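PDB 4Q3N: MGS-M5 from Unidentified, which probably catalyses the NAD-dependent interconversion of L-lactate and pyruvate, as expected of a lactate dehydrogenase with a Rossmann-type nucleotide-binding domain. Local coordinates for residues M16-A21 with R240-I245; A21-G26 with R57-K62; S158-I163 with F206-H211; D178-C183 with K215-A220; G261-E266 with I271-V276. One frame throughout, in Å; residues are numbered along the deposited sequence.

Contact 1 (M16-A21 with R240-I245)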
# COMPACT_ATOMS: atom_id res chain seq x y z
N MET A 16 0.40 -15.18 -15.98
CA MET A 16 -0.34 -13.93 -16.09
C MET A 16 -1.02 -13.56 -14.74
O MET A 16 -1.21 -12.40 -14.47
CB MET A 16 -1.38 -13.97 -17.22
CG MET A 16 -0.71 -13.96 -18.63
SD MET A 16 0.41 -12.57 -18.85
CE MET A 16 -0.59 -11.11 -18.36
N SER A 17 -1.42 -14.54 -13.95
CA SER A 17 -1.95 -14.25 -12.62
C SER A 17 -0.83 -13.63 -11.78
O SER A 17 -1.01 -12.63 -11.09
CB SER A 17 -2.48 -15.53 -11.99
OG SER A 17 -3.68 -15.92 -12.66
N TYR A 18 0.36 -14.17 -11.93
CA TYR A 18 1.54 -13.59 -11.30
C TYR A 18 1.76 -12.12 -11.77
O TYR A 18 1.88 -11.19 -10.93
CB TYR A 18 2.77 -14.45 -11.64
CG TYR A 18 4.12 -13.79 -11.33
CD1 TYR A 18 4.41 -13.30 -10.05
CD2 TYR A 18 5.09 -13.68 -12.31
CE1 TYR A 18 5.70 -12.70 -9.76
CE2 TYR A 18 6.37 -13.12 -12.04
CZ TYR A 18 6.66 -12.64 -10.76
OH TYR A 18 7.90 -12.08 -10.50
N ALA A 19 1.78 -11.90 -13.08
CA ALA A 19 1.97 -10.56 -13.60
C ALA A 19 0.85 -9.60 -13.10
O ALA A 19 1.16 -8.49 -12.65
CB ALA A 19 2.01 -10.57 -15.11
N TYR A 20 -0.40 -10.05 -13.14
CA TYR A 20 -1.49 -9.16 -12.76
C TYR A 20 -1.38 -8.84 -11.28
O TYR A 20 -1.70 -7.72 -10.86
CB TYR A 20 -2.83 -9.80 -13.01
CG TYR A 20 -4.07 -8.92 -12.93
CD1 TYR A 20 -4.16 -7.71 -13.66
CD2 TYR A 20 -5.17 -9.38 -12.28
CE1 TYR A 20 -5.37 -7.00 -13.66
CE2 TYR A 20 -6.38 -8.68 -12.28
CZ TYR A 20 -6.46 -7.52 -12.99
OH TYR A 20 -7.69 -6.91 -12.99
N ALA A 21 -1.05 -9.84 -10.48
CA ALA A 21 -0.91 -9.60 -9.03
C ALA A 21 0.19 -8.57 -8.77
O ALA A 21 0.02 -7.67 -7.91
CB ALA A 21 -0.64 -10.96 -8.27
N ARG A 240 5.22 -12.93 -3.72
CA ARG A 240 5.87 -12.81 -2.42
C ARG A 240 7.33 -13.14 -2.50
O ARG A 240 8.17 -12.48 -1.85
CB ARG A 240 5.21 -13.72 -1.39
CG ARG A 240 5.66 -13.42 0.07
CD ARG A 240 5.18 -11.94 0.47
NE ARG A 240 5.80 -11.45 1.70
CZ ARG A 240 7.05 -10.98 1.81
NH1 ARG A 240 7.88 -10.99 0.77
NH2 ARG A 240 7.47 -10.53 2.99
N ILE A 241 7.66 -14.16 -3.29
CA ILE A 241 9.07 -14.52 -3.51
C ILE A 241 9.79 -13.36 -4.19
O ILE A 241 10.87 -12.95 -3.78
CB ILE A 241 9.21 -15.81 -4.34
CG1 ILE A 241 8.68 -17.01 -3.52
CG2 ILE A 241 10.66 -16.02 -4.76
CD1 ILE A 241 8.29 -18.28 -4.41
N THR A 242 9.15 -12.80 -5.20
CA THR A 242 9.71 -11.66 -5.94
C THR A 242 9.98 -10.47 -5.00
O THR A 242 11.01 -9.78 -5.09
CB THR A 242 8.76 -11.25 -7.08
OG1 THR A 242 8.56 -12.41 -7.94
CG2 THR A 242 9.35 -10.09 -7.89
N ALA A 243 9.02 -10.19 -4.13
CA ALA A 243 9.13 -9.02 -3.23
C ALA A 243 10.25 -9.21 -2.24
O ALA A 243 10.99 -8.28 -1.93
CB ALA A 243 7.78 -8.79 -2.50
N ALA A 244 10.42 -10.45 -1.77
CA ALA A 244 11.54 -10.72 -0.83
C ALA A 244 12.87 -10.40 -1.48
O ALA A 244 13.81 -9.88 -0.83
CB ALA A 244 11.52 -12.17 -0.37
N ILE A 245 12.99 -10.73 -2.77
CA ILE A 245 14.24 -10.44 -3.50
C ILE A 245 14.39 -8.94 -3.84
O ILE A 245 15.39 -8.32 -3.51
CB ILE A 245 14.31 -11.27 -4.82
CG1 ILE A 245 14.35 -12.76 -4.47
CG2 ILE A 245 15.53 -10.77 -5.69
CD1 ILE A 245 14.04 -13.70 -5.71
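Tyr18 and Thr242 alone carry this helix-to-helix contact, through one hydrogen bond: Tyr18 OH donates to Thr242 OG1 at 2.7 Å. The threonine oxygen sits at the edge of the phenol ring, near its plane, 3.4 Å from Tyr18 CE1. The methyl branch is also close, Thr242 CG2 lying 3.6 Å from Tyr18 OH. With CG anti to the backbone nitrogen (chi1 167°), the tyrosine spans the distance between helices whose nearest CA atoms, of Tyr18 and Arg240, are 9.9 Å apart. Both hydroxyls are buried. Thr242 OG1 has a second hydrogen bond, to the carbonyl oxygen of Leu238 one turn earlier in its own helix, consistent with its proton being used there while the oxygen accepts from the phenol. Farther out, Leu238 and Val239 pack against the tyrosine, and Leu74 and Val76 of strand 74-77 close in; Leu74 also touches Thr242. The other flank of helix 13-25 meets the second subunit, where Tyr20 OH bonds to Tyr232 O of that chain. The turn from strand 5-9 into helix 13-25 carries a glycine pattern, Gly10, Gly12 and, in the helix itself, Gly15, that fits the dinucleotide-binding beta-alpha unit of a Rossmann fold, here joined to helix 232-246 of the C-terminal domain.

Contact 2 (A21-G26 with R57-K62). With ACT (acetate ion), chain G; ACT (acetate ion), chain F.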
# COMPACT_ATOMS: atom_id res chain seq x y z
N ALA A 21 -1.05 -9.84 -10.48
CA ALA A 21 -0.91 -9.60 -9.03
C ALA A 21 0.19 -8.57 -8.77
O ALA A 21 0.02 -7.67 -7.91
CB ALA A 21 -0.64 -10.96 -8.27
N MET A 22 1.30 -8.67 -9.52
CA MET A 22 2.38 -7.66 -9.40
C MET A 22 1.94 -6.26 -9.77
O MET A 22 2.32 -5.29 -9.11
CB MET A 22 3.60 -8.02 -10.27
CG MET A 22 4.44 -9.13 -9.57
SD MET A 22 6.12 -9.10 -10.16
CE MET A 22 5.81 -9.61 -11.83
N VAL A 23 1.15 -6.16 -10.85
CA VAL A 23 0.60 -4.87 -11.25
C VAL A 23 -0.30 -4.30 -10.14
O VAL A 23 -0.24 -3.10 -9.83
CB VAL A 23 -0.21 -4.98 -12.54
CG1 VAL A 23 -0.96 -3.67 -12.85
CG2 VAL A 23 0.74 -5.34 -13.70
N ASN A 24 -1.15 -5.12 -9.55
CA ASN A 24 -2.02 -4.61 -8.50
C ASN A 24 -1.31 -4.31 -7.18
O ASN A 24 -1.79 -3.52 -6.41
CB ASN A 24 -3.13 -5.61 -8.27
CG ASN A 24 -4.20 -5.49 -9.36
OD1 ASN A 24 -5.05 -4.60 -9.26
ND2 ASN A 24 -4.14 -6.33 -10.42
N GLN A 25 -0.20 -5.02 -6.90
CA GLN A 25 0.59 -4.75 -5.71
C GLN A 25 1.67 -3.70 -5.99
O GLN A 25 2.31 -3.27 -5.06
CB GLN A 25 1.25 -6.05 -5.17
CG GLN A 25 0.21 -7.06 -4.63
CD GLN A 25 0.88 -8.14 -3.80
OE1 GLN A 25 1.88 -7.86 -3.10
NE2 GLN A 25 0.37 -9.40 -3.87
N GLY A 26 1.91 -3.33 -7.25
CA GLY A 26 3.06 -2.45 -7.55
C GLY A 26 4.42 -3.02 -7.13
O GLY A 26 5.28 -2.33 -6.60
N ARG A 57 1.05 1.95 -8.99
CA ARG A 57 2.43 2.24 -9.35
C ARG A 57 2.63 2.49 -10.83
O ARG A 57 2.01 1.79 -11.63
CB ARG A 57 3.36 1.09 -8.94
CG ARG A 57 4.87 1.47 -9.03
CD ARG A 57 5.80 0.31 -8.59
NE ARG A 57 7.21 0.66 -8.71
CZ ARG A 57 8.20 -0.01 -8.10
NH1 ARG A 57 7.91 -1.07 -7.35
NH2 ARG A 57 9.47 0.37 -8.22
N LYS A 58 3.47 3.47 -11.17
CA LYS A 58 3.84 3.67 -12.58
C LYS A 58 4.62 2.42 -12.99
O LYS A 58 5.53 1.99 -12.26
CB LYS A 58 4.68 4.94 -12.78
CG LYS A 58 5.23 5.20 -14.24
CD LYS A 58 6.58 4.45 -14.43
CE LYS A 58 7.18 4.45 -15.84
NZ LYS A 58 7.70 5.77 -16.15
N MET A 59 4.27 1.83 -14.14
CA MET A 59 5.03 0.68 -14.63
C MET A 59 5.25 0.75 -16.10
O MET A 59 4.51 1.43 -16.81
CB MET A 59 4.28 -0.64 -14.32
CG MET A 59 4.15 -0.90 -12.82
SD MET A 59 3.26 -2.42 -12.45
CE MET A 59 4.39 -3.66 -13.10
N SER A 60 6.27 0.04 -16.56
CA SER A 60 6.53 -0.19 -17.97
C SER A 60 6.26 -1.67 -18.26
O SER A 60 6.90 -2.54 -17.66
CB SER A 60 7.98 0.14 -18.32
OG SER A 60 8.16 1.52 -18.50
N ILE A 61 5.30 -1.96 -19.13
CA ILE A 61 4.97 -3.35 -19.43
C ILE A 61 4.94 -3.59 -20.94
O ILE A 61 4.32 -2.81 -21.67
CB ILE A 61 3.57 -3.75 -18.86
CG1 ILE A 61 3.48 -3.41 -17.36
CG2 ILE A 61 3.27 -5.28 -19.15
CD1 ILE A 61 2.08 -3.79 -16.78
N LYS A 62 5.63 -4.63 -21.41
CA LYS A 62 5.59 -4.92 -22.85
C LYS A 62 5.77 -6.42 -23.12
O LYS A 62 6.25 -7.16 -22.26
CB LYS A 62 6.67 -4.14 -23.57
CG LYS A 62 8.02 -4.75 -23.39
CD LYS A 62 9.11 -3.91 -24.11
CE LYS A 62 10.48 -4.58 -23.94
NZ LYS A 62 11.43 -4.10 -24.94
C ACT G . 11.02 -2.04 -5.78
O ACT G . 10.03 -1.41 -5.32
OXT ACT G . 11.40 -1.79 -6.95
CH3 ACT G . 11.71 -3.07 -4.93
C ACT F . 5.43 7.18 -18.49
O ACT F . 4.63 6.93 -19.46
OXT ACT F . 6.62 7.58 -18.74
CH3 ACT F . 5.01 6.99 -17.06
O HOH W 1 0.34 -0.34 -10.64
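Val23 lays its CG2 methyl against two side chains of the 57-62 segment, crossing both at a slant: Ile61 CD1 at 3.7 Å and Met59 SD at 4.1 Å. The contact belongs to the Rossmann-type domain, where the end of helix 13-25 meets the approach to edge strand 60-63 of the parallel sheet. A Schellman motif closes the helix, with Gly26 at positive phi as its C-prime residue. A side chain there would also be cramped, since a modelled beta carbon falls only 3.1 Å from Arg57 CB. Met59 turns at its last torsion (chi3 66°), and its sulfur reaches Val23 CA at 3.8 Å. Arg57, extended from CG to NE, crosses to the helix end and donates from NH1 to Gly26 O at 3.0 Å with an N-H...O angle of 162°. That oxygen is in the guanidinium plane, although the donor stands 40° out of the carbonyl plane. NH1 and NH2 also hold an acetate ion, probably from the crystallisation liquor. A leucine in place of Arg57 would probably leave Gly26 O without this donor and the acetate without its charged mate. Beside the side chains, one water joins the backbones, donating to Val23 O and accepting from Arg57 N, each at 2.9 Å.

Contact 3 (S158-I163 with F206-H211)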
# COMPACT_ATOMS: atom_id res chain seq x y z
N SER A 158 -5.87 -21.51 10.10
CA SER A 158 -6.49 -20.26 10.56
C SER A 158 -7.99 -20.42 10.68
O SER A 158 -8.63 -19.78 11.52
CB SER A 158 -6.16 -19.09 9.63
OG SER A 158 -6.92 -19.20 8.45
N GLN A 159 -8.56 -21.27 9.83
CA GLN A 159 -9.98 -21.53 9.89
C GLN A 159 -10.39 -22.31 11.14
O GLN A 159 -11.56 -22.23 11.54
CB GLN A 159 -10.46 -22.29 8.60
CG GLN A 159 -10.28 -21.48 7.33
CD GLN A 159 -10.80 -20.06 7.43
OE1 GLN A 159 -11.99 -19.83 7.25
NE2 GLN A 159 -9.91 -19.08 7.70
N TYR A 160 -9.51 -23.11 11.72
CA TYR A 160 -9.83 -23.77 13.00
C TYR A 160 -9.75 -22.78 14.19
O TYR A 160 -10.63 -22.70 15.04
CB TYR A 160 -8.87 -24.95 13.31
CG TYR A 160 -9.25 -26.17 12.51
CD1 TYR A 160 -8.86 -26.29 11.19
CD2 TYR A 160 -10.03 -27.19 13.07
CE1 TYR A 160 -9.23 -27.40 10.41
CE2 TYR A 160 -10.44 -28.30 12.28
CZ TYR A 160 -10.01 -28.38 10.97
OH TYR A 160 -10.34 -29.46 10.17
N ILE A 161 -8.66 -22.03 14.25
CA ILE A 161 -8.39 -21.27 15.48
C ILE A 161 -8.75 -19.79 15.39
O ILE A 161 -8.62 -19.06 16.38
CB ILE A 161 -6.90 -21.39 15.87
CG1 ILE A 161 -6.00 -20.89 14.74
CG2 ILE A 161 -6.55 -22.88 16.13
CD1 ILE A 161 -4.52 -20.74 15.17
N HIS A 162 -9.25 -19.38 14.23
CA HIS A 162 -9.74 -18.00 14.02
C HIS A 162 -8.65 -16.97 14.41
O HIS A 162 -8.93 -16.02 15.17
CB HIS A 162 -11.02 -17.77 14.82
CG HIS A 162 -12.05 -18.82 14.56
ND1 HIS A 162 -12.55 -19.65 15.54
CD2 HIS A 162 -12.62 -19.23 13.40
CE1 HIS A 162 -13.42 -20.49 15.00
NE2 HIS A 162 -13.48 -20.26 13.70
N ILE A 163 -7.45 -17.19 13.89
CA ILE A 163 -6.29 -16.26 14.03
C ILE A 163 -5.85 -15.88 12.60
O ILE A 163 -5.86 -16.74 11.70
CB ILE A 163 -5.10 -16.95 14.78
CG1 ILE A 163 -5.50 -17.37 16.20
CG2 ILE A 163 -3.76 -16.05 14.75
CD1 ILE A 163 -5.86 -16.19 17.09
N PHE A 206 -5.51 -32.86 17.93
CA PHE A 206 -4.57 -33.71 17.19
C PHE A 206 -5.20 -34.29 15.92
O PHE A 206 -4.56 -34.32 14.88
CB PHE A 206 -4.06 -34.81 18.12
CG PHE A 206 -2.92 -35.61 17.55
CD1 PHE A 206 -1.61 -35.14 17.64
CD2 PHE A 206 -3.16 -36.86 16.95
CE1 PHE A 206 -0.53 -35.90 17.11
CE2 PHE A 206 -2.10 -37.63 16.42
CZ PHE A 206 -0.79 -37.16 16.50
N GLU A 207 -6.47 -34.71 15.97
CA GLU A 207 -7.13 -35.31 14.80
C GLU A 207 -7.26 -34.35 13.65
O GLU A 207 -7.27 -34.76 12.49
CB GLU A 207 -8.54 -35.83 15.14
CG GLU A 207 -8.54 -36.99 16.12
CD GLU A 207 -8.17 -36.58 17.54
OE1 GLU A 207 -8.68 -35.54 18.03
OE2 GLU A 207 -7.36 -37.30 18.17
N ASP A 208 -7.36 -33.06 13.98
CA ASP A 208 -7.54 -32.08 12.94
C ASP A 208 -6.28 -31.98 12.09
O ASP A 208 -6.34 -31.56 10.92
CB ASP A 208 -7.89 -30.69 13.56
CG ASP A 208 -9.18 -30.73 14.33
OD1 ASP A 208 -10.11 -31.51 13.94
OD2 ASP A 208 -9.25 -30.03 15.36
N LEU A 209 -5.13 -32.32 12.68
CA LEU A 209 -3.86 -32.10 12.02
C LEU A 209 -3.75 -33.00 10.79
O LEU A 209 -3.33 -32.57 9.74
CB LEU A 209 -2.68 -32.38 12.97
CG LEU A 209 -2.57 -31.45 14.19
CD1 LEU A 209 -1.29 -31.72 15.01
CD2 LEU A 209 -2.69 -30.00 13.78
N GLU A 210 -4.10 -34.27 10.96
CA GLU A 210 -4.02 -35.21 9.85
C GLU A 210 -5.02 -34.78 8.78
O GLU A 210 -4.69 -34.80 7.59
CB GLU A 210 -4.28 -36.65 10.33
CG GLU A 210 -4.11 -37.77 9.25
CD GLU A 210 -2.69 -37.89 8.69
OE1 GLU A 210 -1.72 -37.36 9.28
OE2 GLU A 210 -2.54 -38.53 7.62
N HIS A 211 -6.19 -34.32 9.20
CA HIS A 211 -7.17 -33.83 8.24
C HIS A 211 -6.63 -32.67 7.43
O HIS A 211 -6.78 -32.60 6.21
CB HIS A 211 -8.44 -33.38 8.92
CG HIS A 211 -9.43 -32.83 7.95
ND1 HIS A 211 -9.70 -31.49 7.82
CD2 HIS A 211 -10.20 -33.44 7.02
CE1 HIS A 211 -10.60 -31.30 6.88
NE2 HIS A 211 -10.91 -32.47 6.37
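Tyr160, in the last turn of helix 147-161, makes every contact with the 206-211 segment. Just before it, Gln159 NE2 donates to Ser158 OG at 3.1 Å, a local bond lying nearly in the amide plane. Tyr160 CG is anti to the carbonyl carbon (chi1 -78°), which sends the ring towards helix 206-227. There it approaches Asp208 obliquely, with Tyr160 CE2 3.4 Å from Asp208 CG and ring and carboxylate planes 34° apart; Asp208 OD2 itself accepts from Ser205 N, just ahead of the segment. Beyond the carboxylate, Tyr160 OH and His211 ND1 share a weak hydrogen bond of 3.2 Å, in which either could be the donor. ND1 lies near the plane of the phenol, while the two side chains run nearly perpendicular. Past the tyrosine, Ile161 packs inward on Met201 and Ile204, two residues of the sodium site. The tyrosine therefore meets the acid by van der Waals contact, and the weak phenol-imidazole bond is the polar link at this surface junction of two helices.

Contact 4 (D178-C183 with K215-A220)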
# COMPACT_ATOMS: atom_id res chain seq x y z
N ASP A 178 2.94 -35.29 -4.15
CA ASP A 178 2.31 -36.27 -3.26
C ASP A 178 3.15 -36.60 -2.03
O ASP A 178 2.59 -37.04 -1.03
CB ASP A 178 2.01 -37.59 -4.01
CG ASP A 178 0.97 -37.42 -5.14
OD1 ASP A 178 0.14 -36.48 -5.09
OD2 ASP A 178 0.98 -38.26 -6.09
N SER A 179 4.46 -36.39 -2.09
CA SER A 179 5.32 -36.75 -0.95
C SER A 179 5.66 -35.55 -0.02
O SER A 179 6.43 -35.69 0.91
CB SER A 179 6.62 -37.44 -1.46
OG SER A 179 7.58 -36.48 -1.92
N GLU A 180 5.05 -34.40 -0.23
CA GLU A 180 5.22 -33.30 0.73
C GLU A 180 4.70 -33.65 2.11
O GLU A 180 3.89 -34.54 2.27
CB GLU A 180 4.50 -32.05 0.30
CG GLU A 180 2.98 -32.22 0.35
CD GLU A 180 2.27 -31.14 -0.42
OE1 GLU A 180 2.98 -30.39 -1.11
OE2 GLU A 180 1.04 -31.03 -0.32
N PHE A 181 5.12 -32.92 3.12
CA PHE A 181 4.68 -33.28 4.46
C PHE A 181 4.70 -32.02 5.33
O PHE A 181 5.35 -31.02 4.99
CB PHE A 181 5.59 -34.37 5.07
CG PHE A 181 7.02 -33.90 5.28
CD1 PHE A 181 7.94 -33.97 4.23
CD2 PHE A 181 7.44 -33.38 6.51
CE1 PHE A 181 9.24 -33.52 4.40
CE2 PHE A 181 8.74 -32.93 6.71
CZ PHE A 181 9.66 -33.00 5.66
N VAL A 182 3.94 -32.04 6.43
CA VAL A 182 3.90 -30.89 7.32
C VAL A 182 5.01 -31.03 8.33
O VAL A 182 5.19 -32.08 8.92
CB VAL A 182 2.58 -30.79 8.12
CG1 VAL A 182 2.55 -29.49 8.95
CG2 VAL A 182 1.38 -30.91 7.23
N CYS A 183 5.72 -29.95 8.58
CA CYS A 183 6.67 -29.98 9.67
C CYS A 183 5.94 -29.54 10.96
O CYS A 183 5.94 -28.36 11.32
CB CYS A 183 7.86 -29.06 9.34
SG CYS A 183 9.07 -28.99 10.63
N LYS A 215 -6.11 -32.16 3.44
CA LYS A 215 -6.68 -31.01 2.70
C LYS A 215 -5.61 -30.33 1.88
O LYS A 215 -5.82 -29.91 0.73
CB LYS A 215 -7.28 -29.96 3.68
CG LYS A 215 -8.62 -30.32 4.28
CD LYS A 215 -9.71 -30.32 3.19
CE LYS A 215 -9.91 -28.91 2.60
NZ LYS A 215 -10.37 -27.85 3.56
N VAL A 216 -4.45 -30.15 2.49
CA VAL A 216 -3.35 -29.51 1.76
C VAL A 216 -2.90 -30.38 0.57
O VAL A 216 -2.71 -29.87 -0.55
CB VAL A 216 -2.16 -29.22 2.70
CG1 VAL A 216 -0.90 -28.81 1.91
CG2 VAL A 216 -2.54 -28.15 3.71
N ARG A 217 -2.76 -31.68 0.81
CA ARG A 217 -2.42 -32.64 -0.24
C ARG A 217 -3.38 -32.62 -1.45
O ARG A 217 -2.94 -32.73 -2.60
CB ARG A 217 -2.44 -34.08 0.32
CG ARG A 217 -1.25 -34.51 1.15
CD ARG A 217 -0.15 -35.20 0.32
NE ARG A 217 -0.62 -35.98 -0.81
CZ ARG A 217 -0.82 -37.30 -0.80
NH1 ARG A 217 -0.61 -38.01 0.30
NH2 ARG A 217 -1.25 -37.90 -1.91
N ASP A 218 -4.67 -32.48 -1.17
CA ASP A 218 -5.74 -32.62 -2.17
C ASP A 218 -6.15 -31.28 -2.78
O ASP A 218 -6.97 -31.26 -3.69
CB ASP A 218 -6.96 -33.24 -1.53
CG ASP A 218 -7.89 -33.90 -2.54
OD1 ASP A 218 -7.43 -34.56 -3.53
OD2 ASP A 218 -9.11 -33.83 -2.28
N ALA A 219 -5.58 -30.18 -2.28
CA ALA A 219 -6.03 -28.83 -2.68
C ALA A 219 -5.96 -28.54 -4.18
O ALA A 219 -6.93 -28.06 -4.76
CB ALA A 219 -5.25 -27.75 -1.91
N ALA A 220 -4.84 -28.84 -4.82
CA ALA A 220 -4.74 -28.63 -6.26
C ALA A 220 -5.78 -29.42 -7.02
O ALA A 220 -6.44 -28.90 -7.94
CB ALA A 220 -3.34 -29.03 -6.76
O HOH W 2 -2.39 -35.88 -3.96
O HOH W 3 -0.29 -33.52 -3.41
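The Arg217 guanidinium receives the Asp178 carbonyl oxygen over one face, 3.3 Å above the plane and towards the rim, and water 3 lies in plane at its edge. This joins helix 206-227 to the turn before strand 181-182, on the antiparallel sheet of the C-terminal alpha/beta domain. Asp178 O and Arg217 NE are 3.4 Å apart, but the N-H does not point at the oxygen, so the two are not hydrogen-bonded. The carboxylate is turned 49° from the guanidinium, and Asp178 OD1 to Arg217 NH2 makes only a long salt bridge of 3.7 Å. Bends at chi2 and chi3 (-92° and -33°) fold the arginine back to that turn, while its NH1 bonds to Tyr213 OH one turn earlier. Deeper in, Glu180 OE2 approaches Val216 CG1 at 3.7 Å; its other oxygen lies close to Asp149. Water 2 closes the distance left by the salt bridge, sitting 2.8 Å from Asp178 OD1 and accepting from Arg217 NH2 at 3.1 Å.

Contact 5 (G261-E266 with I271-V276)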
# COMPACT_ATOMS: atom_id res chain seq x y z
N GLY A 261 23.64 -30.89 1.17
CA GLY A 261 24.25 -31.24 2.45
C GLY A 261 23.63 -30.51 3.65
O GLY A 261 23.97 -30.79 4.78
N VAL A 262 22.72 -29.58 3.42
CA VAL A 262 22.17 -28.88 4.58
C VAL A 262 21.33 -29.85 5.42
O VAL A 262 21.60 -30.00 6.61
CB VAL A 262 21.33 -27.66 4.21
CG1 VAL A 262 20.68 -27.10 5.50
CG2 VAL A 262 22.22 -26.58 3.57
N TYR A 263 20.37 -30.55 4.79
CA TYR A 263 19.62 -31.58 5.49
C TYR A 263 20.29 -32.94 5.20
O TYR A 263 21.11 -33.05 4.26
CB TYR A 263 18.12 -31.54 5.07
CG TYR A 263 17.35 -30.38 5.67
CD1 TYR A 263 17.47 -29.08 5.15
CD2 TYR A 263 16.51 -30.56 6.78
CE1 TYR A 263 16.79 -28.00 5.70
CE2 TYR A 263 15.79 -29.49 7.34
CZ TYR A 263 15.95 -28.20 6.81
OH TYR A 263 15.26 -27.13 7.36
N ASP A 264 20.01 -33.98 5.97
CA ASP A 264 20.82 -35.17 5.63
C ASP A 264 20.20 -36.05 4.54
O ASP A 264 20.71 -37.11 4.24
CB ASP A 264 21.14 -36.00 6.88
CG ASP A 264 19.96 -36.25 7.72
OD1 ASP A 264 18.88 -36.45 7.13
OD2 ASP A 264 20.11 -36.22 8.96
N CYS A 265 19.16 -35.57 3.88
CA CYS A 265 18.67 -36.23 2.69
C CYS A 265 19.63 -36.01 1.51
O CYS A 265 20.63 -35.31 1.66
CB CYS A 265 17.28 -35.71 2.35
SG CYS A 265 17.26 -33.95 1.96
N GLU A 266 19.32 -36.62 0.36
CA GLU A 266 20.09 -36.46 -0.88
C GLU A 266 20.60 -35.03 -1.05
O GLU A 266 19.83 -34.08 -0.90
CB GLU A 266 19.22 -36.84 -2.10
CG GLU A 266 20.00 -37.27 -3.32
CD GLU A 266 20.58 -38.69 -3.17
OE1 GLU A 266 19.85 -39.69 -3.32
OE2 GLU A 266 21.78 -38.79 -2.89
N ILE A 271 14.66 -29.18 -3.58
CA ILE A 271 13.55 -29.66 -2.75
C ILE A 271 13.03 -28.52 -1.86
O ILE A 271 13.76 -27.56 -1.62
CB ILE A 271 14.03 -30.89 -1.92
CG1 ILE A 271 12.87 -31.66 -1.28
CG2 ILE A 271 15.13 -30.48 -0.94
CD1 ILE A 271 13.36 -33.00 -0.66
N GLY A 272 11.77 -28.58 -1.46
CA GLY A 272 11.12 -27.49 -0.74
C GLY A 272 11.65 -27.40 0.70
O GLY A 272 11.45 -28.32 1.52
N LEU A 273 12.39 -26.33 0.99
CA LEU A 273 12.97 -26.08 2.31
C LEU A 273 12.86 -24.59 2.61
O LEU A 273 12.87 -23.77 1.70
CB LEU A 273 14.46 -26.53 2.36
CG LEU A 273 14.69 -28.03 2.08
CD1 LEU A 273 16.21 -28.27 1.84
CD2 LEU A 273 14.14 -28.94 3.24
N PRO A 274 12.79 -24.23 3.90
CA PRO A 274 12.77 -22.80 4.23
C PRO A 274 14.13 -22.16 3.89
O PRO A 274 15.18 -22.71 4.20
CB PRO A 274 12.50 -22.78 5.74
CG PRO A 274 13.04 -24.09 6.26
CD PRO A 274 12.87 -25.10 5.10
N ALA A 275 14.11 -21.01 3.25
CA ALA A 275 15.36 -20.39 2.85
C ALA A 275 15.27 -18.88 3.01
O ALA A 275 14.18 -18.30 2.93
CB ALA A 275 15.72 -20.78 1.37
N VAL A 276 16.42 -18.26 3.24
CA VAL A 276 16.51 -16.83 3.39
C VAL A 276 16.73 -16.19 2.02
O VAL A 276 17.76 -16.43 1.38
CB VAL A 276 17.68 -16.43 4.36
CG1 VAL A 276 17.71 -14.90 4.52
CG2 VAL A 276 17.50 -17.10 5.70
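The loop between strands 251-258 and 270-278 folds back on the second of them, and Tyr263 is the residue that makes the touch. Leu273 sets one methyl over the ring: CD2 lies 3.9 Å from the centroid of the Tyr263 ring and 19° off the ring normal, a CH-pi contact. Its other branch packs nearer the root of the ring, with Leu273 CD1 3.6 Å from Tyr263 CD1. The two side chains run antiparallel past one another. At the far end, Tyr263 OH passes the next residue of the strand, 3.9 Å from Pro274 CD. Strand 270-278 is the middle one of a three-stranded antiparallel sheet in the C-terminal alpha/beta domain, and the tyrosine also meets Ile285 of strand 281-285 and Leu298 of helix 292-311. With CG anti to the carbonyl carbon (chi1 -74°), the ring is turned towards the strand and its hydroxyl reaches the turn after strand 281-285, where it bonds to Val286 O and Leu288 N. An alanine at Tyr263 is likely to open a gap beneath the leucine methyls and leave those two backbone groups without their phenol partner. At the base of the loop, Asn259 OD1 accepts from Tyr263 N while its ND2 donates to Glu266 O, two bonds from one side chain that span the bend.

Overall arrangement
Contacts 1 and 2 share Ala21 and helix 13-25; their centres are 10 Å apart, and they touch where Thr242 CG2 meets Met22 SD at 4.1 Å. Contact 1 joins the nucleotide-binding and C-terminal domains, whereas contact 2 stays within the first and contacts 3, 4 and 5 within the second. Contacts 3 and 4 use successive parts of helix 206-227, centres 15 Å apart. Contact 5 comes within about 6 Å of contact 4 and about 7 Å of contact 1, nearest atoms, without touching either. The Tyr18 side chain touches the probable dinucleotide-binding glycine pattern; far from it, in contact 3, the side chain of Asp208 is about 7 Å from the sodium ion.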